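Local coordinates for heme-binding protein A (Haemophilus parasuis 29755, PDB 3TPA) that probably binds glutathione, despite its heme-related name, as a member of the family 5 bacterial extracellular solute-binding proteins, at residues 395-398 with 399-403; 418-421 with 422-426; 96-99 with 100-104; 44-48 with 49-53; 256-259 with 260-263. The protein carries 1 engineered substitution. All coordinates share one frame; numbering follows the deposited sequence.

Interaction 1: residues 395-398 with 399-403; sequences DFNK and RTREG
Phe396 O is gripped twice by Thr400, whose hydroxyl OG1 gives it a hydrogen bond of 2.7 Å while the backbone N of Thr400 adds a weak one. With OG1 set beside its own backbone N (chi1 -72°), the hydroxyl turns back along helix 393-401; it also bonds Tyr410 OH on strand 407-413. Next to it, Arg401 N makes a nearly straight hydrogen bond to Asn397 O at 3.1 Å. The Arg401 chain bends at chi3, laying one guanidinium face over that same oxygen, although a second deposited conformer leaves this placement doubtful. Asp395 and Arg399 run alongside each other with their flat groups 35° apart. Asp395 OD2 stays 4.0 Å from Arg399 NH2, well out of the guanidinium plane, so no N-H points at it. Lys398 and Glu402 also meet short of a salt bridge: OE2 of Glu402 touches CE of Lys398 at 3.3 Å, the ammonium lying farther off. A Schellman motif ends the helix at Gly403, whose N bonds Thr400 O at 2.9 Å. The chemistry implies that the doubly gripped carbonyl of Phe396 holds the buried Thr400 side, whereas the acid-base pairs probably add only diffuse electrostatic attraction.

Interaction 2: residues 418-421 with 422-426; sequences DPDN and FLFPL
Phe422 can be followed from its root: CB rests 3.6 Å from Pro419 O, and CD2 brings the ring edge to Asp418 O at 3.5 Å. CE2 passes the same oxygen at a longer distance. A chi1 of -76° sets the ring back toward the start of helix 420-427. Pro419 O is shared by two donors: Leu423 N approaches it almost straight on at 3.0 Å, and Phe422 N comes from above the carbonyl plane at 3.1 Å. Before them, Asp418 OD1 caps the turn by accepting from Asp420 N at 2.8 Å, while OD2 forms a salt bridge with Arg461. At the following turn Pro425 has no N-H to offer, and its CD sits 3.2 Å from Asp420 O; the helix kinks there. Asp420 and Phe424 run side by side, with OD1 of the aspartate 3.8 Å from CB of the phenylalanine. Asn421 OD1 is held by Ser414 OG and Arg415 N, which satisfies a buried oxygen. Around this turn, Leu423 packs on helices 443-453 and 458-475, Pro425 lies against Trp412 of strand 407-413, and the Phe422 ring meets Phe317 edge-to-face.

Interaction 3: residues 96-99 with 100-104; sequences DVVF and SFQRQ
Ser100 binds Asp96 O through two groups, OG at 2.8 Å and the backbone N at 3.1 Å, which arrive from opposite faces of the carbonyl plane. OG can join in because chi1 (-55°) places it beside its own N, and it has a further hydrogen bond with Tyr165 N. One residue on, still on the tight side, Phe101 runs alongside Val97: its edge atom CD2 lies 3.3 Å from Val97 O, near the ring plane, and CE2 meets the CG1 methyl of Val97 at 4.0 Å. The arrangement is a worked case of a helix packed on a sheet, for helix 94-105 lies against strands 131-136 and 141-146 of an antiparallel sheet. Phe101 reaches Leu131, Val134 and Ile144, and Val97 reaches Val142. Another buried flank carries charge: Asp96 pairs with Arg90 and accepts from Lys167 N, while Arg103 forms a salt bridge with Asp183. The Phe99 ring packs on Ala170 of helix 167-175 and meets Tyr111 edge-to-face. The partly exposed flank is simpler. There Val98 and Gln102 lie side by side, touching through CG1 of the valine and CG of the glutamine at 3.8 Å. Gln102 then bends at chi2 (-54°), carrying its amide away from Val98; Gln102 N meanwhile holds Val98 O at 2.8 Å.

Interaction 4: residues 44-48 with 49-53; sequences VEFKA and GKIEV
Torsions near -70° about chi1 in Phe46 and Lys47, and +63° in Glu52, bring the ring to Ile51 and the lysine chain across the glutamate. The frame is a beta hairpin that links edge strand 44-46 to strand 53-63; segments 44-48 and 49-53 run in nearly opposite directions (162°). Phe46 and Val53 form an antiparallel non-hydrogen-bonded pair whose side chains diverge. Beside them Lys47 N donates to Glu52 O at 2.8 Å. The type II turn from Lys47 to Lys50 puts Gly49 at its third position, where the positive phi suits a residue without CB. Phe46 presents its ring edge to Ile51 O, which lies in the ring plane 3.1 Å from CD1. CD1 also touches, at 4.1 Å, the CG1 methyl of Val53, whose CB in turn meets CG2 of Val44 at 3.8 Å. These apolar groups continue onto Ala158 and helix 153-156. Across the hairpin the aliphatic part of Lys47 crosses beside the OE1 end of the Glu52 carboxylate, while NZ goes on to a salt bridge with Glu54. The acid has a long salt bridge of its own to Lys50. Between the side chains of Lys47 and Glu52, the closest approach is at a methylene: Glu52 OE1 stands 3.0 Å from Lys47 CD.

Interaction 5: residues 256-259 with 260-263; sequences KKDP and QINL
Gln260 lies alongside Pro259, bending at chi2 (103°) so that its OE1 returns to the proline CD at 3.6 Å. A water links this amide to the preceding acid, donating to Asp258 OD1 at 2.7 Å and to Gln260 OE1 at 3.3 Å. Ile261 comes next; its N donates to Asp258 O at 3.1 Å, from above the carbonyl plane. The Ile261 side chain runs beside that of Asp258, its CD1 methyl 3.6 Å from OD2, an oxygen that is itself bonded to Tyr233 OH. Asp258 OD1 has a second partner in Gln254, so the buried carboxylate is tied to two helices. A second water donates to Ile261 O at 3.0 Å and, weakly, to Pro259 O. Past Asn262, Leu263 brings CD2 to Lys256 CG at 3.6 Å, an aliphatic contact beyond the turn proper. A type I beta turn from Asp258 to Ile261 stands at the centre of this connection, reversing the chain between helix 249-255 and the start of strand 261-276.

Interactions 2 and 3 are buried, interaction 1 is partly so, and interactions 4 and 5 lie at the surface. Interactions 1 and 3 share one device, a hydroxyl returned to a carbonyl a turn earlier, but the first has loose charge pairs around it and the third buried salt bridges. Interaction 2 instead uses an acidic cap and a proline kink. The two surface contacts are chain reversals, one joining two strands and the other a helix to a strand; waters bridge groups in interaction 5. Interaction 3 packs on one end of the antiparallel sheet whose other edge strand carries interaction 4, with nearest atoms about 8 Å apart. Interactions 2 and 4 come within about 5 Å, without touching.

Interaction 1: residues 395-398 with 399-403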
loop_
_atom_site.group_PDB
_atom_site.type_symbol
_atom_site.label_atom_id
_atom_site.label_comp_id
_atom_site.label_asym_id
_atom_site.label_seq_id
_atom_site.Cartn_x
_atom_site.Cartn_y
_atom_site.Cartn_z
ATOM N N ASP A 395 -4.772 11.800 19.932
ATOM C CA ASP A 395 -5.052 11.132 21.203
ATOM C C ASP A 395 -5.493 9.704 20.958
ATOM O O ASP A 395 -5.039 8.778 21.623
ATOM C CB ASP A 395 -6.141 11.855 22.010
ATOM C CG ASP A 395 -5.634 13.119 22.680
ATOM O OD1 ASP A 395 -4.418 13.208 22.933
ATOM O OD2 ASP A 395 -6.456 14.026 22.949
ATOM N N PHE A 396 -6.394 9.557 19.999
ATOM C CA PHE A 396 -6.936 8.265 19.591
ATOM C C PHE A 396 -5.790 7.298 19.335
ATOM O O PHE A 396 -5.752 6.190 19.866
ATOM C CB PHE A 396 -7.778 8.465 18.326
ATOM C CG PHE A 396 -8.264 7.187 17.680
ATOM C CD1 PHE A 396 -9.367 6.518 18.173
ATOM C CD2 PHE A 396 -7.624 6.683 16.545
ATOM C CE1 PHE A 396 -9.824 5.349 17.560
ATOM C CE2 PHE A 396 -8.068 5.523 15.923
ATOM C CZ PHE A 396 -9.174 4.860 16.429
ATOM N N ASN A 397 -4.835 7.739 18.530
ATOM C CA ASN A 397 -3.681 6.912 18.204
ATOM C C ASN A 397 -2.712 6.671 19.353
ATOM O O ASN A 397 -2.250 5.557 19.536
ATOM C CB ASN A 397 -2.923 7.491 17.012
ATOM C CG ASN A 397 -3.644 7.247 15.713
ATOM O OD1 ASN A 397 -4.210 6.174 15.510
ATOM N ND2 ASN A 397 -3.647 8.237 14.835
ATOM N N LYS A 398 -2.384 7.710 20.111
ATOM C CA LYS A 398 -1.380 7.556 21.162
ATOM C C LYS A 398 -1.912 6.712 22.316
ATOM O O LYS A 398 -1.217 5.851 22.839
ATOM C CB LYS A 398 -0.883 8.910 21.669
ATOM C CG LYS A 398 0.276 8.801 22.637
ATOM C CD LYS A 398 0.722 10.175 23.109
ATOM C CE LYS A 398 1.942 10.060 24.019
ATOM N NZ LYS A 398 2.260 11.350 24.683
ATOM N N ARG A 399 -3.158 6.935 22.701
ATOM C CA ARG A 399 -3.694 6.166 23.824
ATOM C C ARG A 399 -4.102 4.758 23.429
ATOM O O ARG A 399 -4.303 3.904 24.283
ATOM C CB ARG A 399 -4.863 6.889 24.480
ATOM C CG ARG A 399 -4.486 8.238 25.033
ATOM C CD ARG A 399 -5.690 8.922 25.611
ATOM N NE ARG A 399 -5.421 10.332 25.830
ATOM C CZ ARG A 399 -6.263 11.160 26.431
ATOM N NH1 ARG A 399 -7.424 10.709 26.876
ATOM N NH2 ARG A 399 -5.937 12.430 26.592
ATOM N N THR A 400 -4.245 4.519 22.134
ATOM C CA THR A 400 -4.475 3.165 21.667
ATOM C C THR A 400 -3.158 2.391 21.762
ATOM O O THR A 400 -3.116 1.302 22.341
ATOM C CB THR A 400 -5.035 3.129 20.233
ATOM O OG1 THR A 400 -6.392 3.584 20.237
ATOM C CG2 THR A 400 -5.009 1.710 19.685
ATOM N N ARG A 401 -2.087 2.963 21.200
ATOM C CA ARG A 401 -0.771 2.341 21.266
ATOM C C ARG A 401 -0.384 2.033 22.715
ATOM O O ARG A 401 0.207 0.996 23.003
ATOM C CB ARG A 401 0.282 3.234 20.593
ATOM C CG ARG A 401 0.036 3.437 19.097
ATOM C CD ARG A 401 1.178 4.189 18.416
ATOM N NE ARG A 401 1.209 5.611 18.755
ATOM C CZ ARG A 401 0.811 6.590 17.943
ATOM N NH1 ARG A 401 0.347 6.317 16.733
ATOM N NH2 ARG A 401 0.884 7.853 18.337
ATOM N N GLU A 402 -0.739 2.927 23.628
ATOM C CA GLU A 402 -0.394 2.743 25.039
ATOM C C GLU A 402 -1.306 1.796 25.809
ATOM O O GLU A 402 -1.061 1.517 26.975
ATOM C CB GLU A 402 -0.333 4.097 25.742
ATOM C CG GLU A 402 0.815 4.960 25.251
ATOM C CD GLU A 402 0.699 6.379 25.732
ATOM O OE1 GLU A 402 -0.344 6.706 26.334
ATOM O OE2 GLU A 402 1.644 7.162 25.498
ATOM N N GLY A 403 -2.363 1.303 25.170
ATOM C CA GLY A 403 -3.214 0.308 25.816
ATOM C C GLY A 403 -4.316 0.840 26.716
ATOM O O GLY A 403 -4.834 0.117 27.564
#

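Interaction 2: residues 418-421 with 422-426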
loop_
_atom_site.group_PDB
_atom_site.type_symbol
_atom_site.label_atom_id
_atom_site.label_comp_id
_atom_site.label_asym_id
_atom_site.label_seq_id
_atom_site.Cartn_x
_atom_site.Cartn_y
_atom_site.Cartn_z
ATOM N N ASP A 418 3.019 -7.972 1.155
ATOM C CA ASP A 418 3.464 -9.290 1.642
ATOM C C ASP A 418 2.735 -9.663 2.936
ATOM O O ASP A 418 2.446 -8.782 3.749
ATOM C CB ASP A 418 4.974 -9.266 1.916
ATOM C CG ASP A 418 5.546 -10.648 2.117
ATOM O OD1 ASP A 418 5.513 -11.149 3.255
ATOM O OD2 ASP A 418 6.022 -11.246 1.137
ATOM N N PRO A 419 2.444 -10.958 3.143
ATOM C CA PRO A 419 1.797 -11.364 4.400
ATOM C C PRO A 419 2.566 -10.910 5.635
ATOM O O PRO A 419 1.949 -10.592 6.647
ATOM C CB PRO A 419 1.765 -12.905 4.317
ATOM C CG PRO A 419 2.760 -13.265 3.234
ATOM C CD PRO A 419 2.706 -12.109 2.265
ATOM N N ASP A 420 3.892 -10.867 5.550
ATOM C CA ASP A 420 4.722 -10.356 6.648
ATOM C C ASP A 420 4.354 -8.923 7.014
ATOM O O ASP A 420 4.406 -8.535 8.172
ATOM C CB ASP A 420 6.213 -10.410 6.297
ATOM C CG ASP A 420 7.090 -9.737 7.365
ATOM O OD1 ASP A 420 7.442 -10.402 8.352
ATOM O OD2 ASP A 420 7.403 -8.533 7.230
ATOM N N ASN A 421 3.975 -8.139 6.017
ATOM C CA ASN A 421 3.683 -6.718 6.220
ATOM C C ASN A 421 2.220 -6.481 6.614
ATOM O O ASN A 421 1.771 -5.347 6.668
ATOM C CB ASN A 421 4.070 -5.922 4.956
ATOM C CG ASN A 421 3.844 -4.433 5.092
ATOM O OD1 ASN A 421 3.091 -3.840 4.323
ATOM N ND2 ASN A 421 4.518 -3.815 6.055
ATOM N N PHE A 422 1.491 -7.565 6.885
ATOM C CA PHE A 422 0.221 -7.500 7.613
ATOM C C PHE A 422 0.470 -8.036 9.030
ATOM O O PHE A 422 0.255 -7.350 10.016
ATOM C CB PHE A 422 -0.867 -8.393 6.969
ATOM C CG PHE A 422 -1.476 -7.840 5.711
ATOM C CD1 PHE A 422 -2.652 -7.100 5.757
ATOM C CD2 PHE A 422 -0.904 -8.102 4.479
ATOM C CE1 PHE A 422 -3.241 -6.595 4.589
ATOM C CE2 PHE A 422 -1.485 -7.586 3.292
ATOM C CZ PHE A 422 -2.651 -6.840 3.354
ATOM N N LEU A 423 0.933 -9.278 9.107
ATOM C CA LEU A 423 0.982 -10.017 10.377
ATOM C C LEU A 423 2.031 -9.545 11.384
ATOM O O LEU A 423 1.789 -9.544 12.587
ATOM C CB LEU A 423 1.189 -11.501 10.112
ATOM C CG LEU A 423 0.132 -12.167 9.220
ATOM C CD1 LEU A 423 0.574 -13.579 8.948
ATOM C CD2 LEU A 423 -1.234 -12.168 9.874
ATOM N N PHE A 424 3.197 -9.142 10.906
ATOM C CA PHE A 424 4.217 -8.651 11.834
ATOM C C PHE A 424 3.840 -7.281 12.441
ATOM O O PHE A 424 3.916 -7.100 13.652
ATOM C CB PHE A 424 5.612 -8.631 11.169
ATOM C CG PHE A 424 6.735 -8.367 12.132
ATOM C CD1 PHE A 424 7.337 -9.415 12.830
ATOM C CD2 PHE A 424 7.181 -7.086 12.345
ATOM C CE1 PHE A 424 8.377 -9.177 13.729
ATOM C CE2 PHE A 424 8.220 -6.835 13.233
ATOM C CZ PHE A 424 8.815 -7.875 13.932
ATOM N N PRO A 425 3.444 -6.310 11.608
ATOM C CA PRO A 425 3.037 -5.034 12.217
ATOM C C PRO A 425 1.876 -5.174 13.202
ATOM O O PRO A 425 1.877 -4.512 14.252
ATOM C CB PRO A 425 2.617 -4.192 11.010
ATOM C CG PRO A 425 3.474 -4.702 9.895
ATOM C CD PRO A 425 3.573 -6.202 10.146
ATOM N N LEU A 426 0.894 -6.010 12.861
ATOM C CA LEU A 426 -0.315 -6.146 13.676
ATOM C C LEU A 426 -0.158 -7.017 14.923
ATOM O O LEU A 426 -0.845 -6.812 15.920
ATOM C CB LEU A 426 -1.450 -6.730 12.835
ATOM C CG LEU A 426 -1.974 -5.779 11.763
ATOM C CD1 LEU A 426 -3.056 -6.419 10.909
ATOM C CD2 LEU A 426 -2.484 -4.514 12.429
#

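Interaction 3: residues 96-99 with 100-104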
loop_
_atom_site.group_PDB
_atom_site.type_symbol
_atom_site.label_atom_id
_atom_site.label_comp_id
_atom_site.label_asym_id
_atom_site.label_seq_id
_atom_site.Cartn_x
_atom_site.Cartn_y
_atom_site.Cartn_z
ATOM N N ASP A 96 24.322 5.240 -10.532
ATOM C CA ASP A 96 22.970 5.794 -10.427
ATOM C C ASP A 96 22.153 5.064 -9.351
ATOM O O ASP A 96 21.429 5.678 -8.573
ATOM C CB ASP A 96 22.255 5.728 -11.776
ATOM C CG ASP A 96 23.039 6.409 -12.888
ATOM O OD1 ASP A 96 23.430 7.583 -12.708
ATOM O OD2 ASP A 96 23.265 5.766 -13.942
ATOM N N VAL A 97 22.279 3.745 -9.304
ATOM C CA VAL A 97 21.585 2.960 -8.278
ATOM C C VAL A 97 22.076 3.309 -6.867
ATOM O O VAL A 97 21.280 3.532 -5.942
ATOM C CB VAL A 97 21.738 1.427 -8.536
ATOM C CG1 VAL A 97 20.976 0.623 -7.482
ATOM C CG2 VAL A 97 21.241 1.071 -9.939
ATOM N N VAL A 98 23.395 3.361 -6.704
ATOM C CA VAL A 98 23.988 3.663 -5.400
ATOM C C VAL A 98 23.570 5.058 -4.958
ATOM O O VAL A 98 23.175 5.263 -3.816
ATOM C CB VAL A 98 25.535 3.528 -5.419
ATOM C CG1 VAL A 98 26.152 3.934 -4.075
ATOM C CG2 VAL A 98 25.932 2.101 -5.770
ATOM N N PHE A 99 23.639 6.015 -5.871
ATOM C CA PHE A 99 23.140 7.365 -5.586
ATOM C C PHE A 99 21.689 7.351 -5.055
ATOM O O PHE A 99 21.361 8.015 -4.056
ATOM C CB PHE A 99 23.222 8.246 -6.851
ATOM C CG PHE A 99 22.603 9.607 -6.685
ATOM C CD1 PHE A 99 23.367 10.685 -6.268
ATOM C CD2 PHE A 99 21.246 9.804 -6.935
ATOM C CE1 PHE A 99 22.801 11.930 -6.110
ATOM C CE2 PHE A 99 20.667 11.053 -6.783
ATOM C CZ PHE A 99 21.443 12.118 -6.366
ATOM N N SER A 100 20.817 6.598 -5.723
ATOM C CA SER A 100 19.389 6.660 -5.416
ATOM C C SER A 100 19.084 6.092 -4.026
ATOM O O SER A 100 18.259 6.627 -3.296
ATOM C CB SER A 100 18.591 5.926 -6.492
ATOM O OG SER A 100 18.899 6.462 -7.772
ATOM N N PHE A 101 19.771 5.010 -3.668
ATOM C CA PHE A 101 19.658 4.426 -2.334
ATOM C C PHE A 101 20.320 5.306 -1.290
ATOM O O PHE A 101 19.748 5.572 -0.228
ATOM C CB PHE A 101 20.298 3.029 -2.300
ATOM C CG PHE A 101 19.384 1.937 -2.777
ATOM C CD1 PHE A 101 18.783 1.080 -1.874
ATOM C CD2 PHE A 101 19.085 1.800 -4.126
ATOM C CE1 PHE A 101 17.942 0.080 -2.311
ATOM C CE2 PHE A 101 18.237 0.805 -4.564
ATOM C CZ PHE A 101 17.662 -0.051 -3.662
ATOM N N GLN A 102 21.538 5.749 -1.589
ATOM C CA GLN A 102 22.346 6.417 -0.574
ATOM C C GLN A 102 21.861 7.829 -0.226
ATOM O O GLN A 102 22.031 8.270 0.899
ATOM C CB GLN A 102 23.840 6.389 -0.953
ATOM C CG GLN A 102 24.486 4.981 -0.825
ATOM C CD GLN A 102 24.277 4.371 0.532
ATOM O OE1 GLN A 102 23.619 3.343 0.667
ATOM N NE2 GLN A 102 24.836 5.001 1.553
ATOM N N ARG A 103 21.246 8.528 -1.175
ATOM C CA ARG A 103 20.663 9.832 -0.875
ATOM C C ARG A 103 19.779 9.665 0.356
ATOM O O ARG A 103 19.750 10.514 1.255
ATOM C CB ARG A 103 19.820 10.351 -2.040
ATOM C CG ARG A 103 19.130 11.671 -1.732
ATOM C CD ARG A 103 18.051 12.038 -2.747
ATOM N NE ARG A 103 17.474 13.335 -2.404
ATOM C CZ ARG A 103 16.661 14.035 -3.177
ATOM N NH1 ARG A 103 16.300 13.578 -4.372
ATOM N NH2 ARG A 103 16.216 15.204 -2.749
ATOM N N GLN A 104 19.106 8.523 0.397
ATOM C CA GLN A 104 18.152 8.212 1.437
ATOM C C GLN A 104 18.800 7.679 2.708
ATOM O O GLN A 104 18.489 8.145 3.790
ATOM C CB GLN A 104 17.113 7.214 0.906
ATOM C CG GLN A 104 16.472 7.697 -0.421
ATOM C CD GLN A 104 15.237 6.925 -0.800
ATOM O OE1 GLN A 104 14.339 6.720 0.014
ATOM N NE2 GLN A 104 15.175 6.497 -2.051
#

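Interaction 4: residues 44-48 with 49-53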
loop_
_atom_site.group_PDB
_atom_site.type_symbol
_atom_site.label_atom_id
_atom_site.label_comp_id
_atom_site.label_asym_id
_atom_site.label_seq_id
_atom_site.Cartn_x
_atom_site.Cartn_y
_atom_site.Cartn_z
ATOM N N VAL A 44 13.772 -4.038 -9.867
ATOM C CA VAL A 44 12.764 -5.008 -10.311
ATOM C C VAL A 44 11.385 -4.356 -10.207
ATOM O O VAL A 44 11.195 -3.431 -9.414
ATOM C CB VAL A 44 12.808 -6.310 -9.478
ATOM C CG1 VAL A 44 14.217 -6.898 -9.482
ATOM C CG2 VAL A 44 12.337 -6.048 -8.027
ATOM N N GLU A 45 10.427 -4.814 -11.012
ATOM C CA GLU A 45 9.109 -4.179 -11.074
ATOM C C GLU A 45 8.027 -5.209 -10.788
ATOM O O GLU A 45 8.208 -6.377 -11.085
ATOM C CB GLU A 45 8.862 -3.631 -12.483
ATOM C CG GLU A 45 10.007 -2.820 -13.070
ATOM C CD GLU A 45 9.976 -1.386 -12.621
ATOM O OE1 GLU A 45 10.621 -0.539 -13.275
ATOM O OE2 GLU A 45 9.295 -1.106 -11.613
ATOM N N PHE A 46 6.888 -4.783 -10.246
ATOM C CA PHE A 46 5.783 -5.723 -10.025
ATOM C C PHE A 46 5.173 -6.145 -11.369
ATOM O O PHE A 46 4.914 -5.305 -12.221
ATOM C CB PHE A 46 4.691 -5.089 -9.158
ATOM C CG PHE A 46 5.110 -4.831 -7.729
ATOM C CD1 PHE A 46 5.203 -5.868 -6.824
ATOM C CD2 PHE A 46 5.374 -3.544 -7.292
ATOM C CE1 PHE A 46 5.577 -5.630 -5.519
ATOM C CE2 PHE A 46 5.743 -3.297 -5.988
ATOM C CZ PHE A 46 5.841 -4.345 -5.095
ATOM N N LYS A 47 4.958 -7.438 -11.573
ATOM C CA LYS A 47 4.224 -7.886 -12.754
ATOM C C LYS A 47 2.866 -7.199 -12.724
ATOM O O LYS A 47 2.331 -6.957 -11.643
ATOM C CB LYS A 47 4.049 -9.413 -12.757
ATOM C CG LYS A 47 5.334 -10.195 -13.033
ATOM C CD LYS A 47 5.088 -11.704 -13.073
ATOM C CE LYS A 47 6.303 -12.462 -13.596
ATOM N NZ LYS A 47 6.568 -12.201 -15.046
ATOM N N ALA A 48 2.323 -6.863 -13.897
ATOM C CA ALA A 48 1.041 -6.155 -13.982
ATOM C C ALA A 48 -0.067 -6.872 -13.211
ATOM O O ALA A 48 -0.283 -8.068 -13.383
ATOM C CB ALA A 48 0.630 -5.961 -15.438
ATOM N N GLY A 49 -0.746 -6.134 -12.340
ATOM C CA GLY A 49 -1.858 -6.675 -11.574
ATOM C C GLY A 49 -1.461 -7.623 -10.456
ATOM O O GLY A 49 -2.315 -8.209 -9.799
ATOM N N LYS A 50 -0.162 -7.764 -10.224
ATOM C CA LYS A 50 0.331 -8.780 -9.308
ATOM C C LYS A 50 1.267 -8.199 -8.241
ATOM O O LYS A 50 1.731 -7.072 -8.359
ATOM C CB LYS A 50 1.052 -9.883 -10.081
ATOM C CG LYS A 50 0.155 -10.764 -10.940
ATOM C CD LYS A 50 0.891 -12.066 -11.272
ATOM C CE LYS A 50 0.419 -12.696 -12.579
ATOM N NZ LYS A 50 1.380 -13.737 -13.076
ATOM N N ILE A 51 1.542 -8.979 -7.203
ATOM C CA ILE A 51 2.467 -8.551 -6.158
ATOM C C ILE A 51 3.857 -9.184 -6.350
ATOM O O ILE A 51 4.830 -8.789 -5.711
ATOM C CB ILE A 51 1.890 -8.842 -4.745
ATOM C CG1 ILE A 51 0.618 -8.018 -4.521
ATOM C CG2 ILE A 51 2.903 -8.516 -3.665
ATOM C CD1 ILE A 51 -0.163 -8.432 -3.284
ATOM N N GLU A 52 3.957 -10.148 -7.253
ATOM C CA GLU A 52 5.255 -10.721 -7.584
ATOM C C GLU A 52 6.057 -9.823 -8.547
ATOM O O GLU A 52 5.476 -9.071 -9.361
ATOM C CB GLU A 52 5.094 -12.129 -8.152
ATOM C CG GLU A 52 4.325 -12.235 -9.439
ATOM C CD GLU A 52 4.270 -13.670 -9.952
ATOM O OE1 GLU A 52 4.754 -13.928 -11.076
ATOM O OE2 GLU A 52 3.753 -14.542 -9.223
ATOM N N VAL A 53 7.384 -9.898 -8.440
ATOM C CA VAL A 53 8.264 -9.007 -9.196
ATOM C C VAL A 53 8.841 -9.698 -10.438
ATOM O O VAL A 53 8.837 -10.918 -10.531
ATOM C CB VAL A 53 9.409 -8.435 -8.303
ATOM C CG1 VAL A 53 8.826 -7.693 -7.090
ATOM C CG2 VAL A 53 10.359 -9.533 -7.838
#

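Interaction 5: residues 256-259 with 260-263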
loop_
_atom_site.group_PDB
_atom_site.type_symbol
_atom_site.label_atom_id
_atom_site.label_comp_id
_atom_site.label_asym_id
_atom_site.label_seq_id
_atom_site.Cartn_x
_atom_site.Cartn_y
_atom_site.Cartn_z
ATOM N N LYS A 256 -21.588 1.284 -13.169
ATOM C CA LYS A 256 -21.657 -0.120 -13.563
ATOM C C LYS A 256 -22.687 -0.367 -14.677
ATOM O O LYS A 256 -22.674 -1.413 -15.316
ATOM C CB LYS A 256 -21.961 -1.001 -12.350
ATOM C CG LYS A 256 -20.734 -1.295 -11.455
ATOM C CD LYS A 256 -21.148 -1.914 -10.123
ATOM C CE LYS A 256 -19.954 -2.206 -9.227
ATOM N NZ LYS A 256 -20.404 -2.779 -7.917
ATOM N N LYS A 257 -23.575 0.597 -14.900
ATOM C CA LYS A 257 -24.607 0.473 -15.932
ATOM C C LYS A 257 -24.314 1.331 -17.159
ATOM O O LYS A 257 -24.994 1.213 -18.179
ATOM C CB LYS A 257 -25.980 0.853 -15.371
ATOM C CG LYS A 257 -26.455 -0.031 -14.215
ATOM C CD LYS A 257 -27.689 0.562 -13.558
ATOM C CE LYS A 257 -28.209 -0.327 -12.443
ATOM N NZ LYS A 257 -29.291 0.344 -11.671
ATOM N N ASP A 258 -23.312 2.199 -17.056
ATOM C CA ASP A 258 -23.009 3.141 -18.129
ATOM C C ASP A 258 -22.209 2.505 -19.252
ATOM O O ASP A 258 -21.110 2.014 -19.014
ATOM C CB ASP A 258 -22.234 4.343 -17.584
ATOM C CG ASP A 258 -23.087 5.251 -16.726
ATOM O OD1 ASP A 258 -24.314 5.306 -16.951
ATOM O OD2 ASP A 258 -22.529 5.921 -15.835
ATOM N N PRO A 259 -22.749 2.534 -20.485
ATOM C CA PRO A 259 -22.076 1.954 -21.655
ATOM C C PRO A 259 -20.722 2.581 -21.911
ATOM O O PRO A 259 -19.824 1.898 -22.409
ATOM C CB PRO A 259 -23.015 2.301 -22.818
ATOM C CG PRO A 259 -24.352 2.481 -22.188
ATOM C CD PRO A 259 -24.077 3.076 -20.826
ATOM N N GLN A 260 -20.581 3.863 -21.592
ATOM C CA GLN A 260 -19.345 4.592 -21.892
ATOM C C GLN A 260 -18.209 4.250 -20.933
ATOM O O GLN A 260 -17.069 4.635 -21.157
ATOM C CB GLN A 260 -19.574 6.102 -21.848
ATOM C CG GLN A 260 -20.781 6.583 -22.636
ATOM C CD GLN A 260 -21.960 6.924 -21.749
ATOM O OE1 GLN A 260 -22.312 6.178 -20.833
ATOM N NE2 GLN A 260 -22.580 8.066 -22.017
ATOM N N ILE A 261 -18.535 3.528 -19.869
ATOM C CA ILE A 261 -17.588 3.284 -18.782
ATOM C C ILE A 261 -17.253 1.814 -18.606
ATOM O O ILE A 261 -18.126 0.934 -18.644
ATOM C CB ILE A 261 -18.106 3.873 -17.442
ATOM C CG1 ILE A 261 -18.191 5.405 -17.542
ATOM C CG2 ILE A 261 -17.207 3.446 -16.273
ATOM C CD1 ILE A 261 -19.018 6.045 -16.444
ATOM N N ASN A 262 -15.958 1.571 -18.434
ATOM C CA ASN A 262 -15.416 0.276 -18.084
ATOM C C ASN A 262 -14.904 0.412 -16.647
ATOM O O ASN A 262 -13.792 0.900 -16.421
ATOM C CB ASN A 262 -14.275 -0.062 -19.044
ATOM C CG ASN A 262 -13.515 -1.317 -18.649
ATOM O OD1 ASN A 262 -14.026 -2.182 -17.937
ATOM N ND2 ASN A 262 -12.280 -1.417 -19.118
ATOM N N LEU A 263 -15.731 0.015 -15.682
ATOM C CA LEU A 263 -15.379 0.175 -14.276
ATOM C C LEU A 263 -14.583 -1.031 -13.769
ATOM O O LEU A 263 -15.138 -2.107 -13.588
ATOM C CB LEU A 263 -16.636 0.353 -13.416
ATOM C CG LEU A 263 -16.320 0.530 -11.921
ATOM C CD1 LEU A 263 -15.672 1.894 -11.659
ATOM C CD2 LEU A 263 -17.560 0.360 -11.072
HETATM O O HOH W 1 -25.251 6.114 -19.366
HETATM O O HOH W 2 -18.199 -0.765 -21.156
#